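PDB 2HWJ: hypothetical protein Atu1540 from Agrobacterium tumefaciens str. C58, which is of unknown function but is probably a ParB-like nuclease relative in the ParB/sulfiredoxin clan. Local coordinates for residues R27-K32 with H68-L73; R8-A13 with V83-V88; A57-R62 with L94-F99; D163-R168 with A183-L188. One frame throughout, in Å; residues are numbered along the deposited sequence.

Four long-range contacts illustrate how one chain is closed at several levels. Contact 2 pairs strand 9-13, outermost in the mixed sheet within this chain, with strand 82-90. Along the chain, contact 1, the crossing of helices 26-37 and 69-77, is nested in the loop that contact 2 closes; their centres lie about 19 Å apart. The centres of contacts 2 and 3 are about 17 Å apart, and the two touch where Glu-87 meets Ala-57. Contact 4 comes last, between helices 157-166 and 178-189, its centre about 38 Å from that of contact 3. Contacts 1 and 2 also meet the second subunit, contacts 3 and 4 the third, tying fold to assembly.

Contact 1 of 4, residues R27-K32 with H68-L73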
loop_
_atom_site.group_PDB
_atom_site.type_symbol
_atom_site.label_atom_id
_atom_site.label_comp_id
_atom_site.label_asym_id
_atom_site.label_seq_id
_atom_site.Cartn_x
_atom_site.Cartn_y
_atom_site.Cartn_z
ATOM N N ARG A 27 16.739 -10.038 -23.035
ATOM C CA ARG A 27 16.250 -9.224 -24.157
ATOM C C ARG A 27 16.042 -7.763 -23.715
ATOM O O ARG A 27 16.367 -6.847 -24.459
ATOM C CB ARG A 27 14.957 -9.789 -24.773
ATOM C CG ARG A 27 15.010 -9.925 -26.272
ATOM C CD ARG A 27 13.646 -10.133 -26.917
ATOM N NE ARG A 27 12.859 -8.900 -26.897
ATOM C CZ ARG A 27 12.388 -8.267 -27.984
ATOM N NH1 ARG A 27 12.634 -8.764 -29.208
ATOM N NH2 ARG A 27 11.670 -7.133 -27.832
ATOM N N GLU A 28 15.472 -7.565 -22.507
ATOM C CA GLU A 28 15.192 -6.246 -21.963
ATOM C C GLU A 28 16.568 -5.584 -21.737
ATOM O O GLU A 28 16.802 -4.454 -22.234
ATOM C CB GLU A 28 14.353 -6.359 -20.669
ATOM C CG GLU A 28 13.671 -5.018 -20.125
ATOM C CD GLU A 28 12.284 -5.243 -19.282
ATOM O OE1 GLU A 28 12.117 -6.335 -18.638
ATOM O OE2 GLU A 28 11.375 -4.348 -19.221
ATOM N N VAL A 29 17.487 -6.314 -21.053
ATOM C CA VAL A 29 18.876 -5.859 -20.907
ATOM C C VAL A 29 19.402 -5.303 -22.250
ATOM O O VAL A 29 19.680 -4.092 -22.341
ATOM C CB VAL A 29 19.809 -6.952 -20.387
ATOM C CG1 VAL A 29 21.280 -6.520 -20.431
ATOM C CG2 VAL A 29 19.427 -7.304 -19.019
ATOM N N GLU A 30 19.490 -6.142 -23.289
ATOM C CA GLU A 30 19.976 -5.709 -24.636
ATOM C C GLU A 30 19.284 -4.447 -25.208
ATOM O O GLU A 30 19.968 -3.535 -25.733
ATOM C CB GLU A 30 19.932 -6.855 -25.655
ATOM C CG GLU A 30 20.838 -8.052 -25.341
ATOM C CD GLU A 30 22.323 -7.687 -25.207
ATOM O OE1 GLU A 30 22.930 -7.957 -24.102
ATOM O OE2 GLU A 30 22.888 -7.132 -26.194
ATOM N N LEU A 31 17.951 -4.366 -25.104
ATOM C CA LEU A 31 17.268 -3.104 -25.464
ATOM C C LEU A 31 17.830 -1.923 -24.665
ATOM O O LEU A 31 18.313 -0.969 -25.273
ATOM C CB LEU A 31 15.745 -3.192 -25.366
ATOM C CG LEU A 31 15.191 -4.178 -26.419
ATOM C CD1 LEU A 31 13.672 -4.275 -26.295
ATOM C CD2 LEU A 31 15.633 -3.873 -27.891
ATOM N N LYS A 32 17.833 -1.997 -23.318
ATOM C CA LYS A 32 18.513 -0.953 -22.533
ATOM C C LYS A 32 19.915 -0.674 -23.082
ATOM O O LYS A 32 20.209 0.478 -23.369
ATOM C CB LYS A 32 18.497 -1.228 -21.048
ATOM C CG LYS A 32 17.214 -0.764 -20.331
ATOM C CD LYS A 32 16.970 -1.741 -19.196
ATOM C CE LYS A 32 15.874 -1.366 -18.228
ATOM N NZ LYS A 32 14.826 -0.459 -18.759
ATOM N N HIS A 68 15.671 -2.194 -10.571
ATOM C CA HIS A 68 16.485 -1.818 -11.717
ATOM C C HIS A 68 17.640 -2.744 -11.996
ATOM O O HIS A 68 18.681 -2.307 -12.454
ATOM C CB HIS A 68 16.986 -0.382 -11.633
ATOM C CG HIS A 68 15.896 0.583 -11.322
ATOM N ND1 HIS A 68 14.961 0.975 -12.259
ATOM C CD2 HIS A 68 15.548 1.197 -10.163
ATOM C CE1 HIS A 68 14.094 1.794 -11.694
ATOM N NE2 HIS A 68 14.424 1.934 -10.427
ATOM N N HIS A 69 17.493 -4.016 -11.720
ATOM C CA HIS A 69 18.539 -4.972 -12.233
ATOM C C HIS A 69 18.803 -4.932 -13.769
ATOM O O HIS A 69 19.932 -5.078 -14.208
ATOM C CB HIS A 69 18.273 -6.374 -11.734
ATOM C CG HIS A 69 18.346 -6.484 -10.238
ATOM N ND1 HIS A 69 19.270 -7.273 -9.583
ATOM C CD2 HIS A 69 17.619 -5.885 -9.264
ATOM C CE1 HIS A 69 19.100 -7.165 -8.274
ATOM N NE2 HIS A 69 18.111 -6.322 -8.057
ATOM N N HIS A 70 17.770 -4.727 -14.572
ATOM C CA HIS A 70 17.951 -4.827 -15.989
ATOM C C HIS A 70 18.914 -3.721 -16.337
ATOM O O HIS A 70 19.931 -3.915 -16.958
ATOM C CB HIS A 70 16.588 -4.678 -16.669
ATOM C CG HIS A 70 15.677 -5.850 -16.435
ATOM N ND1 HIS A 70 15.690 -6.981 -17.234
ATOM C CD2 HIS A 70 14.798 -6.114 -15.442
ATOM C CE1 HIS A 70 14.832 -7.871 -16.767
ATOM N NE2 HIS A 70 14.286 -7.377 -15.675
ATOM N N LEU A 71 18.663 -2.561 -15.780
ATOM C CA LEU A 71 19.382 -1.367 -16.140
ATOM C C LEU A 71 20.757 -1.524 -15.638
ATOM O O LEU A 71 21.716 -1.247 -16.379
ATOM C CB LEU A 71 18.740 -0.167 -15.493
ATOM C CG LEU A 71 19.633 1.026 -15.780
ATOM C CD1 LEU A 71 19.678 1.275 -17.277
ATOM C CD2 LEU A 71 19.257 2.279 -15.012
ATOM N N VAL A 72 20.901 -2.009 -14.415
ATOM C CA VAL A 72 22.272 -2.158 -13.932
ATOM C C VAL A 72 23.124 -3.194 -14.705
ATOM O O VAL A 72 24.317 -2.921 -15.022
ATOM C CB VAL A 72 22.371 -2.328 -12.394
ATOM C CG1 VAL A 72 23.777 -2.558 -11.983
ATOM C CG2 VAL A 72 21.846 -1.068 -11.662
ATOM N N LEU A 73 22.549 -4.338 -15.079
ATOM C CA LEU A 73 23.319 -5.239 -15.934
ATOM C C LEU A 73 23.612 -4.561 -17.287
ATOM O O LEU A 73 24.716 -4.695 -17.840
ATOM C CB LEU A 73 22.597 -6.541 -16.091
ATOM C CG LEU A 73 23.178 -7.730 -16.863
ATOM C CD1 LEU A 73 24.543 -8.158 -16.307
ATOM C CD2 LEU A 73 22.189 -8.894 -16.874
#
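Glu-28 reaches over one face of the His-70 imidazole and can be followed outward atom by atom. Its CB lies 3.7 Å from His-70 ND1, and CG stays beside the same nitrogen at 4.0 Å. With CG anti to the backbone N (chi1 -166°) and the chain extended beyond it, the carboxylate is carried over the ring: OE1 stands 3.6 Å from His-70 CE1, above the plane and displaced toward the rim, the two planes being 53° apart. This is contact with a ring face, without a hydrogen bond, and the same OE1 forms a salt bridge with Arg-137 NH1. Next to it, the bent chain of Lys-32 places CE 3.7 Å from His-70 CB, while Val-29 CG2 touches Leu-73 CD2 at 3.8 Å. Helices 26-37 and 69-77 cross here at -56°, with short-segment axes 8.5 Å apart, and Val-24 of strand 23-24 packs against Val-29, His-70 and Leu-73. Tyr-5 of the second subunit adds to the packing on Lys-32 and Leu-71. Since no hydrogen bond spans the segments, they are held by van der Waals packing, including a carboxylate oxygen over the imidazole face, and that oxygen has its strongest polar partner in Arg-137.

Contact 2 of 4, residues R8-A13 with V83-V88; sequences RLSRIA and VLTSEV
Val-83 opens the pairing by bonding both ways with Ile-12: its N donates to Ile-12 O at 2.9 Å, and its O accepts from Ile-12 N. On the same face of the sheet Val-83 CG1 faces Ile-12 CG2. Leu-84, next along the strand, turns to the opposite face and forms a non-hydrogen-bonded pair with Arg-11. Its CD2 meets Arg-11 CD at 3.6 Å, so the aliphatic part of the arginine does the packing, while Leu-84 CB lies 3.9 Å from Leu-9 CD1. The ladder is antiparallel and makes strand 9-13 the outermost within this chain of the mixed four-strand sheet, although Leu-9 also makes backbone hydrogen bonds with the second subunit; strand 82-90 is bonded in turn to strand 52-57 through Leu-84 and Val-53. At Thr-85 the backbone pairs with Ser-10 in both directions, and Ser-10 N reaches Thr-85 O at 2.8 Å in an almost straight bond (175° at the hydrogen). Both hydroxyls are set between their own backbone N and carbonyl carbon (chi1 37° for Ser-10, 52° for Thr-85), which brings Ser-10 OG and Thr-85 OG1 to 2.9 Å, a hydrogen bond whose donor may be either. Thr-85 CG2 leans back toward Val-83 and meets Ile-12 CG2 at 3.7 Å, the two side chains crossing at about a right angle. Ser-86 follows with a weak bond from OG to Arg-8 O, while the guanidinium of Arg-8 extends to Gly-49 O of the second subunit.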
loop_
_atom_site.group_PDB
_atom_site.type_symbol
_atom_site.label_atom_id
_atom_site.label_comp_id
_atom_site.label_asym_id
_atom_site.label_seq_id
_atom_site.Cartn_x
_atom_site.Cartn_y
_atom_site.Cartn_z
ATOM N N ARG A 8 20.169 10.297 0.778
ATOM C CA ARG A 8 21.316 11.103 0.372
ATOM C C ARG A 8 21.855 10.445 -0.845
ATOM O O ARG A 8 21.605 9.257 -1.080
ATOM C CB ARG A 8 22.389 11.134 1.441
ATOM C CG ARG A 8 22.042 11.988 2.638
ATOM C CD ARG A 8 23.239 12.152 3.592
ATOM N NE ARG A 8 22.870 12.710 4.894
ATOM C CZ ARG A 8 23.266 13.899 5.323
ATOM N NH1 ARG A 8 24.039 14.623 4.527
ATOM N NH2 ARG A 8 22.906 14.374 6.527
ATOM N N LEU A 9 22.581 11.213 -1.643
ATOM C CA LEU A 9 23.211 10.677 -2.830
ATOM C C LEU A 9 24.492 9.939 -2.455
ATOM O O LEU A 9 25.285 10.447 -1.644
ATOM C CB LEU A 9 23.586 11.824 -3.729
ATOM C CG LEU A 9 24.264 11.396 -5.023
ATOM C CD1 LEU A 9 23.258 10.645 -5.884
ATOM C CD2 LEU A 9 24.826 12.555 -5.776
ATOM N N SER A 10 24.699 8.759 -3.035
ATOM C CA SER A 10 26.033 8.200 -3.043
ATOM C C SER A 10 26.291 7.558 -4.332
ATOM O O SER A 10 25.590 7.849 -5.307
ATOM C CB SER A 10 26.344 7.237 -1.904
ATOM O OG SER A 10 25.233 6.470 -1.621
ATOM N N ARG A 11 27.273 6.658 -4.327
ATOM C CA ARG A 11 28.074 6.335 -5.487
ATOM C C ARG A 11 28.791 5.040 -5.248
ATOM O O ARG A 11 29.539 4.936 -4.330
ATOM C CB ARG A 11 29.130 7.390 -5.610
ATOM C CG ARG A 11 30.009 7.295 -6.872
ATOM C CD ARG A 11 29.206 7.676 -8.048
ATOM N NE ARG A 11 30.005 7.941 -9.227
ATOM C CZ ARG A 11 31.263 8.352 -9.232
ATOM N NH1 ARG A 11 31.902 8.555 -8.085
ATOM N NH2 ARG A 11 31.859 8.537 -10.405
ATOM N N ILE A 12 28.595 4.054 -6.098
ATOM C CA ILE A 12 29.196 2.766 -5.913
ATOM C C ILE A 12 29.613 2.190 -7.246
ATOM O O ILE A 12 29.030 2.532 -8.330
ATOM C CB ILE A 12 28.209 1.806 -5.252
ATOM C CG1 ILE A 12 28.895 0.573 -4.628
ATOM C CG2 ILE A 12 27.227 1.343 -6.245
ATOM C CD1 ILE A 12 28.021 -0.066 -3.582
ATOM N N ALA A 13 30.597 1.295 -7.142
ATOM C CA ALA A 13 31.095 0.547 -8.272
ATOM C C ALA A 13 30.079 -0.524 -8.490
ATOM O O ALA A 13 29.763 -1.312 -7.558
ATOM C CB ALA A 13 32.382 -0.098 -7.945
ATOM N N VAL A 83 27.570 3.737 -10.476
ATOM C CA VAL A 83 26.226 4.235 -10.636
ATOM C C VAL A 83 25.835 5.037 -9.359
ATOM O O VAL A 83 26.220 4.656 -8.273
ATOM C CB VAL A 83 25.245 3.090 -10.928
ATOM C CG1 VAL A 83 25.115 2.090 -9.721
ATOM C CG2 VAL A 83 23.846 3.636 -11.225
ATOM N N LEU A 84 25.084 6.129 -9.476
ATOM C CA LEU A 84 24.565 6.834 -8.306
ATOM C C LEU A 84 23.525 5.998 -7.638
ATOM O O LEU A 84 22.810 5.209 -8.318
ATOM C CB LEU A 84 23.867 8.073 -8.753
ATOM C CG LEU A 84 24.760 9.034 -9.534
ATOM C CD1 LEU A 84 23.979 10.248 -9.890
ATOM C CD2 LEU A 84 26.093 9.327 -8.780
ATOM N N THR A 85 23.426 6.131 -6.326
ATOM C CA THR A 85 22.562 5.288 -5.536
ATOM C C THR A 85 21.994 6.187 -4.426
ATOM O O THR A 85 22.543 7.256 -4.128
ATOM C CB THR A 85 23.375 4.297 -4.701
ATOM O OG1 THR A 85 24.368 5.035 -3.954
ATOM C CG2 THR A 85 24.091 3.234 -5.519
ATOM N N SER A 86 20.920 5.718 -3.783
ATOM C CA SER A 86 20.345 6.390 -2.676
ATOM C C SER A 86 19.961 5.286 -1.732
ATOM O O SER A 86 19.201 4.379 -2.104
ATOM C CB SER A 86 19.091 7.102 -3.092
ATOM O OG SER A 86 18.619 7.826 -1.978
ATOM N N GLU A 87 20.538 5.334 -0.540
ATOM C CA GLU A 87 20.258 4.392 0.467
ATOM C C GLU A 87 18.866 4.729 0.975
ATOM O O GLU A 87 18.639 5.840 1.443
ATOM C CB GLU A 87 21.346 4.505 1.553
ATOM C CG GLU A 87 21.165 3.634 2.787
ATOM C CD GLU A 87 22.352 3.772 3.830
ATOM O OE1 GLU A 87 22.128 4.297 4.990
ATOM O OE2 GLU A 87 23.487 3.315 3.503
ATOM N N VAL A 88 17.950 3.765 0.885
ATOM C CA VAL A 88 16.592 3.904 1.388
ATOM C C VAL A 88 16.272 3.067 2.635
ATOM O O VAL A 88 15.116 3.008 3.077
ATOM C CB VAL A 88 15.535 3.543 0.340
ATOM C CG1 VAL A 88 15.664 4.452 -0.820
ATOM C CG2 VAL A 88 15.660 2.068 -0.081
#

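Contact 3 of 4, residues A57-R62 with L94-F99; sequences AGPKDR and LGKDEF
Pro-59 sets its CD over the face of the Phe-99 ring in a CH-pi contact: CD stands 3.7 Å from the centroid of the Phe-99 ring, only 10° off the ring normal, and the two side chains cross at about a right angle. Phe-99 CG is anti to the backbone N (chi1 174°), which swings the aromatic face to the proline. Gly-58 CA adds to this, 3.6 Å from Phe-99 CE1. Pro-59 CB and CG also lie near Leu-94 O, with CB 4.0 Å from Lys-96 CG. Farther out, the like-charged ends of Lys-60 and Lys-96 lie close together. Pro-59 begins a type II' turn that ends at Arg-62, closed by Arg-62 N to Pro-59 O, while Gly-58 N bonds to Arg-62 O; these bonds are consistent with a fixed position for the proline. In segment 94-99, Gly-95 is the N-cap residue and its O accepts from Phe-99 N. The contact thus sets the start of helix 96-105 against the hairpin turn joining strands 52-57 and 63-65, with Tyr-64 of the latter strand meeting the Phe-99 ring.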
loop_
_atom_site.group_PDB
_atom_site.type_symbol
_atom_site.label_atom_id
_atom_site.label_comp_id
_atom_site.label_asym_id
_atom_site.label_seq_id
_atom_site.Cartn_x
_atom_site.Cartn_y
_atom_site.Cartn_z
ATOM N N ALA A 57 21.364 -0.783 2.925
ATOM C CA ALA A 57 22.693 -1.091 3.426
ATOM C C ALA A 57 22.558 -2.419 4.164
ATOM O O ALA A 57 21.708 -2.544 5.020
ATOM C CB ALA A 57 23.254 0.037 4.327
ATOM N N GLY A 58 23.382 -3.413 3.796
ATOM C CA GLY A 58 23.372 -4.703 4.439
ATOM C C GLY A 58 24.556 -4.864 5.310
ATOM O O GLY A 58 25.266 -3.935 5.575
ATOM N N PRO A 59 24.800 -6.089 5.718
ATOM C CA PRO A 59 25.838 -6.524 6.626
ATOM C C PRO A 59 27.199 -6.194 6.070
ATOM O O PRO A 59 27.341 -6.105 4.857
ATOM C CB PRO A 59 25.688 -8.011 6.628
ATOM C CG PRO A 59 24.334 -8.229 6.207
ATOM C CD PRO A 59 24.021 -7.204 5.185
ATOM N N LYS A 60 28.197 -6.008 6.951
ATOM C CA LYS A 60 29.531 -5.529 6.530
ATOM C C LYS A 60 29.235 -4.281 5.816
ATOM O O LYS A 60 28.210 -3.634 6.096
ATOM C CB LYS A 60 30.176 -6.520 5.583
ATOM C CG LYS A 60 30.282 -7.876 6.255
ATOM C CD LYS A 60 31.045 -7.724 7.588
ATOM C CE LYS A 60 30.611 -8.789 8.622
ATOM N NZ LYS A 60 31.216 -10.194 8.400
ATOM N N ASP A 61 30.002 -3.853 4.856
ATOM C CA ASP A 61 29.381 -2.606 4.415
ATOM C C ASP A 61 28.451 -2.592 3.180
ATOM O O ASP A 61 28.088 -1.568 2.627
ATOM C CB ASP A 61 30.268 -1.402 4.684
ATOM C CG ASP A 61 30.106 -0.932 6.112
ATOM O OD1 ASP A 61 31.167 -0.842 6.795
ATOM O OD2 ASP A 61 28.898 -0.746 6.561
ATOM N N ARG A 62 27.959 -3.761 2.849
ATOM C CA ARG A 62 27.616 -3.999 1.522
ATOM C C ARG A 62 26.297 -3.295 1.173
ATOM O O ARG A 62 25.414 -3.109 2.001
ATOM C CB ARG A 62 27.709 -5.522 1.281
ATOM C CG ARG A 62 29.168 -6.127 1.404
ATOM C CD ARG A 62 30.103 -5.361 0.440
ATOM N NE ARG A 62 31.040 -6.192 -0.318
ATOM C CZ ARG A 62 30.865 -6.695 -1.564
ATOM N NH1 ARG A 62 29.767 -6.509 -2.293
ATOM N NH2 ARG A 62 31.846 -7.427 -2.093
ATOM N N LEU A 94 22.302 -5.857 11.224
ATOM C CA LEU A 94 21.982 -7.291 11.273
ATOM C C LEU A 94 23.119 -8.241 10.821
ATOM O O LEU A 94 23.889 -7.919 9.890
ATOM C CB LEU A 94 20.719 -7.576 10.424
ATOM C CG LEU A 94 19.542 -6.662 10.766
ATOM C CD1 LEU A 94 18.305 -6.912 9.959
ATOM C CD2 LEU A 94 19.184 -6.703 12.261
ATOM N N GLY A 95 23.187 -9.434 11.407
ATOM C CA GLY A 95 23.922 -10.530 10.791
ATOM C C GLY A 95 23.232 -10.988 9.490
ATOM O O GLY A 95 22.142 -10.505 9.086
ATOM N N LYS A 96 23.839 -11.961 8.833
ATOM C CA LYS A 96 23.516 -12.225 7.434
ATOM C C LYS A 96 22.228 -13.029 7.307
ATOM O O LYS A 96 21.404 -12.842 6.417
ATOM C CB LYS A 96 24.700 -12.956 6.796
ATOM C CG LYS A 96 25.978 -12.035 6.702
ATOM C CD LYS A 96 26.943 -12.003 7.989
ATOM C CE LYS A 96 28.347 -11.569 7.466
ATOM N NZ LYS A 96 29.206 -12.664 6.749
ATOM N N ASP A 97 22.098 -13.927 8.251
ATOM C CA ASP A 97 20.981 -14.760 8.397
ATOM C C ASP A 97 19.773 -13.852 8.554
ATOM O O ASP A 97 18.797 -13.901 7.789
ATOM C CB ASP A 97 21.234 -15.454 9.739
ATOM C CG ASP A 97 21.121 -16.925 9.649
ATOM O OD1 ASP A 97 20.566 -17.356 8.609
ATOM O OD2 ASP A 97 21.582 -17.625 10.610
ATOM N N GLU A 98 19.862 -12.998 9.576
ATOM C CA GLU A 98 18.729 -12.220 9.946
ATOM C C GLU A 98 18.421 -11.245 8.796
ATOM O O GLU A 98 17.283 -11.082 8.386
ATOM C CB GLU A 98 18.980 -11.548 11.271
ATOM C CG GLU A 98 17.783 -10.799 11.705
ATOM C CD GLU A 98 17.817 -10.398 13.139
ATOM O OE1 GLU A 98 18.923 -10.218 13.702
ATOM O OE2 GLU A 98 16.717 -10.212 13.707
ATOM N N PHE A 99 19.461 -10.672 8.226
ATOM C CA PHE A 99 19.287 -9.816 7.158
ATOM C C PHE A 99 18.431 -10.425 6.069
ATOM O O PHE A 99 17.468 -9.822 5.636
ATOM C CB PHE A 99 20.647 -9.556 6.589
ATOM C CG PHE A 99 20.616 -8.761 5.335
ATOM C CD1 PHE A 99 20.317 -7.435 5.371
ATOM C CD2 PHE A 99 20.866 -9.363 4.114
ATOM C CE1 PHE A 99 20.314 -6.674 4.200
ATOM C CE2 PHE A 99 20.860 -8.584 2.872
ATOM C CZ PHE A 99 20.572 -7.256 2.926
#

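Contact 4 of 4, residues D163-R168 with A183-L188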
loop_
_atom_site.group_PDB
_atom_site.type_symbol
_atom_site.label_atom_id
_atom_site.label_comp_id
_atom_site.label_asym_id
_atom_site.label_seq_id
_atom_site.Cartn_x
_atom_site.Cartn_y
_atom_site.Cartn_z
ATOM N N ASP A 163 5.428 -15.850 -14.856
ATOM C CA ASP A 163 5.064 -17.170 -14.463
ATOM C C ASP A 163 3.759 -17.647 -15.198
ATOM O O ASP A 163 3.668 -18.760 -15.698
ATOM C CB ASP A 163 5.027 -17.271 -12.935
ATOM C CG ASP A 163 4.190 -18.484 -12.453
ATOM O OD1 ASP A 163 4.474 -19.639 -12.921
ATOM O OD2 ASP A 163 3.234 -18.322 -11.631
ATOM N N PHE A 164 2.765 -16.788 -15.327
ATOM C CA PHE A 164 1.563 -17.137 -16.073
ATOM C C PHE A 164 1.956 -17.595 -17.495
ATOM O O PHE A 164 1.619 -18.692 -17.903
ATOM C CB PHE A 164 0.664 -15.907 -16.071
ATOM C CG PHE A 164 -0.581 -16.016 -16.924
ATOM C CD1 PHE A 164 -1.679 -16.718 -16.489
ATOM C CD2 PHE A 164 -0.683 -15.324 -18.126
ATOM C CE1 PHE A 164 -2.824 -16.770 -17.238
ATOM C CE2 PHE A 164 -1.851 -15.395 -18.879
ATOM C CZ PHE A 164 -2.894 -16.119 -18.428
ATOM N N LEU A 165 2.739 -16.793 -18.220
ATOM C CA LEU A 165 3.019 -17.118 -19.571
ATOM C C LEU A 165 3.833 -18.404 -19.607
ATOM O O LEU A 165 3.752 -19.163 -20.631
ATOM C CB LEU A 165 3.735 -16.007 -20.292
ATOM C CG LEU A 165 3.032 -14.647 -20.239
ATOM C CD1 LEU A 165 4.034 -13.554 -20.362
ATOM C CD2 LEU A 165 1.869 -14.483 -21.257
ATOM N N ARG A 166 4.587 -18.719 -18.540
ATOM C CA ARG A 166 5.623 -19.704 -18.797
ATOM C C ARG A 166 4.977 -20.997 -18.738
ATOM O O ARG A 166 5.523 -21.974 -19.303
ATOM C CB ARG A 166 6.836 -19.653 -17.898
ATOM C CG ARG A 166 7.078 -20.820 -16.965
ATOM C CD ARG A 166 7.790 -20.274 -15.659
ATOM N NE ARG A 166 9.103 -19.760 -16.058
ATOM C CZ ARG A 166 9.550 -18.532 -15.877
ATOM N NH1 ARG A 166 8.863 -17.654 -15.221
ATOM N NH2 ARG A 166 10.735 -18.218 -16.346
ATOM N N ARG A 167 3.788 -21.011 -18.127
ATOM C CA ARG A 167 3.054 -22.276 -18.028
ATOM C C ARG A 167 2.155 -22.524 -19.241
ATOM O O ARG A 167 1.488 -23.507 -19.316
ATOM C CB ARG A 167 2.260 -22.322 -16.736
ATOM C CG ARG A 167 2.951 -21.643 -15.591
ATOM C CD ARG A 167 2.087 -21.569 -14.351
ATOM N NE ARG A 167 2.324 -22.754 -13.569
ATOM C CZ ARG A 167 2.837 -22.784 -12.344
ATOM N NH1 ARG A 167 3.178 -21.672 -11.721
ATOM N NH2 ARG A 167 3.004 -23.959 -11.738
ATOM N N ARG A 168 2.207 -21.627 -20.214
ATOM C CA ARG A 168 1.217 -21.546 -21.280
ATOM C C ARG A 168 1.799 -21.279 -22.635
ATOM O O ARG A 168 1.145 -21.451 -23.604
ATOM C CB ARG A 168 0.286 -20.386 -20.993
ATOM C CG ARG A 168 -0.813 -20.788 -20.072
ATOM C CD ARG A 168 -1.573 -19.611 -19.572
ATOM N NE ARG A 168 -2.435 -20.034 -18.474
ATOM C CZ ARG A 168 -2.042 -20.098 -17.213
ATOM N NH1 ARG A 168 -0.803 -19.735 -16.922
ATOM N NH2 ARG A 168 -2.883 -20.483 -16.250
ATOM N N ALA A 183 2.502 -12.167 -29.486
ATOM C CA ALA A 183 1.136 -12.145 -30.036
ATOM C C ALA A 183 0.250 -13.108 -29.256
ATOM O O ALA A 183 -0.899 -12.793 -28.956
ATOM C CB ALA A 183 1.117 -12.440 -31.610
ATOM N N GLU A 184 0.803 -14.259 -28.900
ATOM C CA GLU A 184 0.089 -15.184 -28.053
ATOM C C GLU A 184 -0.203 -14.613 -26.682
ATOM O O GLU A 184 -1.337 -14.719 -26.214
ATOM C CB GLU A 184 0.817 -16.528 -27.952
ATOM C CG GLU A 184 0.217 -17.477 -28.952
ATOM C CD GLU A 184 0.026 -18.932 -28.441
ATOM O OE1 GLU A 184 -0.003 -19.174 -27.176
ATOM O OE2 GLU A 184 -0.133 -19.828 -29.350
ATOM N N ALA A 185 0.816 -14.027 -26.072
ATOM C CA ALA A 185 0.720 -13.475 -24.758
ATOM C C ALA A 185 -0.369 -12.421 -24.704
ATOM O O ALA A 185 -1.178 -12.297 -23.736
ATOM C CB ALA A 185 2.054 -12.828 -24.384
HETATM N N MSE A 186 -0.371 -11.634 -25.767
HETATM C CA MSE A 186 -1.361 -10.591 -25.938
HETATM C C MSE A 186 -2.800 -11.183 -26.035
HETATM O O MSE A 186 -3.741 -10.662 -25.421
HETATM C CB MSE A 186 -0.951 -9.747 -27.125
HETATM C CG MSE A 186 -1.805 -8.595 -27.391
HETATM SE SE MSE A 186 -1.943 -7.408 -25.846
HETATM C CE MSE A 186 -3.031 -5.976 -26.733
ATOM N N LYS A 187 -2.970 -12.280 -26.779
ATOM C CA LYS A 187 -4.257 -12.979 -26.768
ATOM C C LYS A 187 -4.543 -13.506 -25.334
ATOM O O LYS A 187 -5.705 -13.543 -24.926
ATOM C CB LYS A 187 -4.281 -14.073 -27.807
ATOM C CG LYS A 187 -5.403 -15.036 -27.786
ATOM C CD LYS A 187 -5.586 -15.504 -29.270
ATOM C CE LYS A 187 -6.369 -16.802 -29.465
ATOM N NZ LYS A 187 -5.443 -17.888 -29.964
ATOM N N LEU A 188 -3.520 -13.857 -24.550
ATOM C CA LEU A 188 -3.853 -14.475 -23.315
ATOM C C LEU A 188 -4.189 -13.399 -22.262
ATOM O O LEU A 188 -5.176 -13.538 -21.493
ATOM C CB LEU A 188 -2.735 -15.398 -22.842
ATOM C CG LEU A 188 -2.507 -16.782 -23.479
ATOM C CD1 LEU A 188 -1.040 -17.053 -23.486
ATOM C CD2 LEU A 188 -3.295 -17.975 -22.868
#
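The Phe-164 ring is approached obliquely by Leu-188 CB of the other segment, 4.1 Å from Phe-164 CE2, and carries Arg-168 CD over one face, 3.8 Å above its plane and toward the rim. The Arg-168 guanidinium has Phe-164 CE1 over its centre, and at its edge, in plane, lies Phe-164 O. That oxygen accepts from Arg-168 NH1 at 2.8 Å, with an angle of 140° at the hydrogen, and from Arg-167 N, the two donors arriving from opposite faces of the carbonyl plane. Two bonds therefore grip this backbone oxygen at the end of the helix. The extended arginine also runs past Leu-188, its CD 4.1 Å from Leu-188 CD2. Helix 157-166 ends here, and after helix 171-176, helix 178-189 passes across that end, so that three helices follow one another in this C-terminal part of the chain. With CG anti to the carbonyl carbon (chi1 -55°), Leu-165 CD2 packs on Ala-185 CB, 3.5 Å away, and Leu-188 CD1 is 4.5 Å from Leu-165 CD2. Helix 135-146 backs this pair, Leu-139 packing on Leu-165 and Leu-143 on Ala-185. Beyond the hydrogen bond to Phe-164 O, Arg-168 forms salt bridges with Glu-193 and, through NH2, with Glu-98 of the third subunit; Ser-101 of the same third subunit hydrogen-bonds to Asp-163 OD2.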